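PDB 5KCK: anthranilate synthase component I from Streptococcus pneumoniae serotype 4, which belongs to the chorismate-binding enzyme family and has a mixed fold of helices and antiparallel sheets. Local coordinates for residues H191-E194 against G195-T199. Residues are numbered along the deposited sequence; the frame is centred on the assembly and turned at random.
Sequences HKFE and GMVET
A chi1 of -177° turns the Phe-193 side chain away from its own amide nitrogen, with CG on the side of the carbonyl carbon, and so carries the ring to where Val-197, one turn on, lays CG2 over one face. That branch of Val-197 lies anti to its carbonyl carbon; it sits 4.0 Å from the Phe-193 ring centroid, offset toward the rim, and comes closest at CE2 (3.6 Å), a CH-pi contact. The same methyl also rests 3.3 Å from Phe-193 O. This oxygen accepts the nearly straight bond from Val-197 N (173° at the hydrogen). A second i to i+4 pair meets at an angle: Met-196, a selenomethionine extended beyond CG, touches Lys-192, bent at chi3 and chi4, methyl to methylene, CE to CE at 3.5 Å. The pattern is consistent with an amphipathic helix, 190-205 of the chorismate-binding region, whose buried side includes Phe-193, Met-196 and Val-197. Phe-193 packs on Tyr-437 and Thr-440 of helix 433-446 and on Leu-214 of strand 211-221, while Met-196 reaches Ile-188 and Thr-384. Gly-195 O is gripped twice from opposite faces of its plane, by Thr-199 N and by Thr-199 OG1, the latter at 2.9 Å, which ties the threonine hydroxyl back onto the preceding turn.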
loop_
_atom_site.group_PDB
_atom_site.type_symbol
_atom_site.label_atom_id
_atom_site.label_comp_id
_atom_site.label_asym_id
_atom_site.label_seq_id
_atom_site.Cartn_x
_atom_site.Cartn_y
_atom_site.Cartn_z
ATOM N N HIS A 191 -6.267 -34.099 27.644
ATOM C CA HIS A 191 -6.163 -35.549 27.516
ATOM C C HIS A 191 -7.325 -36.126 26.715
ATOM O O HIS A 191 -7.163 -37.146 26.035
ATOM C CB HIS A 191 -6.075 -36.170 28.918
ATOM C CG HIS A 191 -6.588 -37.573 29.012
ATOM N ND1 HIS A 191 -7.893 -37.865 29.348
ATOM C CD2 HIS A 191 -5.965 -38.765 28.852
ATOM C CE1 HIS A 191 -8.054 -39.176 29.375
ATOM N NE2 HIS A 191 -6.899 -39.746 29.080
ATOM N N LYS A 192 -8.491 -35.478 26.765
ATOM C CA LYS A 192 -9.625 -35.929 25.963
ATOM C C LYS A 192 -9.382 -35.677 24.478
ATOM O O LYS A 192 -9.711 -36.526 23.640
ATOM C CB LYS A 192 -10.913 -35.243 26.416
ATOM C CG LYS A 192 -11.984 -36.223 26.878
ATOM C CD LYS A 192 -13.366 -35.581 26.952
ATOM C CE LYS A 192 -14.060 -35.560 25.597
ATOM N NZ LYS A 192 -14.245 -36.929 25.029
ATOM N N PHE A 193 -8.808 -34.519 24.129
ATOM C CA PHE A 193 -8.447 -34.279 22.735
ATOM C C PHE A 193 -7.414 -35.291 22.262
ATOM O O PHE A 193 -7.497 -35.796 21.137
ATOM C CB PHE A 193 -7.917 -32.857 22.543
ATOM C CG PHE A 193 -7.597 -32.522 21.108
ATOM C CD1 PHE A 193 -8.614 -32.289 20.192
ATOM C CD2 PHE A 193 -6.281 -32.456 20.672
ATOM C CE1 PHE A 193 -8.327 -31.988 18.863
ATOM C CE2 PHE A 193 -5.985 -32.160 19.351
ATOM C CZ PHE A 193 -7.013 -31.921 18.444
ATOM N N GLU A 194 -6.434 -35.606 23.110
ATOM C CA GLU A 194 -5.426 -36.582 22.718
ATOM C C GLU A 194 -6.036 -37.964 22.540
ATOM O O GLU A 194 -5.583 -38.733 21.686
ATOM C CB GLU A 194 -4.297 -36.595 23.746
ATOM C CG GLU A 194 -3.594 -35.247 23.866
ATOM C CD GLU A 194 -2.499 -35.237 24.913
ATOM O OE1 GLU A 194 -1.330 -35.476 24.550
ATOM O OE2 GLU A 194 -2.809 -34.994 26.098
ATOM N N GLY A 195 -7.078 -38.286 23.309
ATOM C CA GLY A 195 -7.802 -39.525 23.074
ATOM C C GLY A 195 -8.570 -39.525 21.763
ATOM O O GLY A 195 -8.676 -40.559 21.098
HETATM N N MSE A 196 -9.129 -38.379 21.378
HETATM C CA MSE A 196 -9.808 -38.262 20.084
HETATM C C MSE A 196 -8.830 -38.454 18.935
HETATM O O MSE A 196 -9.122 -39.177 17.987
HETATM C CB MSE A 196 -10.491 -36.905 19.925
HETATM C CG MSE A 196 -11.565 -36.589 20.939
HETATM SE SE MSE A 196 -12.119 -34.722 20.750
HETATM C CE MSE A 196 -13.272 -34.588 22.316
ATOM N N VAL A 197 -7.679 -37.778 19.018
ATOM C CA VAL A 197 -6.616 -37.973 18.036
ATOM C C VAL A 197 -6.264 -39.451 17.930
ATOM O O VAL A 197 -6.140 -40.004 16.830
ATOM C CB VAL A 197 -5.380 -37.132 18.403
ATOM C CG1 VAL A 197 -4.222 -37.451 17.458
ATOM C CG2 VAL A 197 -5.720 -35.651 18.377
ATOM N N GLU A 198 -6.119 -40.116 19.082
ATOM C CA GLU A 198 -5.777 -41.535 19.093
ATOM C C GLU A 198 -6.845 -42.367 18.393
ATOM O O GLU A 198 -6.532 -43.255 17.592
ATOM C CB GLU A 198 -5.580 -42.008 20.538
ATOM C CG GLU A 198 -5.547 -43.525 20.705
ATOM C CD GLU A 198 -6.788 -44.083 21.399
ATOM O OE1 GLU A 198 -7.519 -43.301 22.049
ATOM O OE2 GLU A 198 -7.031 -45.307 21.294
ATOM N N THR A 199 -8.116 -42.094 18.695
ATOM C CA THR A 199 -9.215 -42.826 18.073
ATOM C C THR A 199 -9.202 -42.648 16.559
ATOM O O THR A 199 -9.313 -43.621 15.804
ATOM C CB THR A 199 -10.543 -42.351 18.666
ATOM O OG1 THR A 199 -10.516 -42.522 20.088
ATOM C CG2 THR A 199 -11.706 -43.132 18.094
#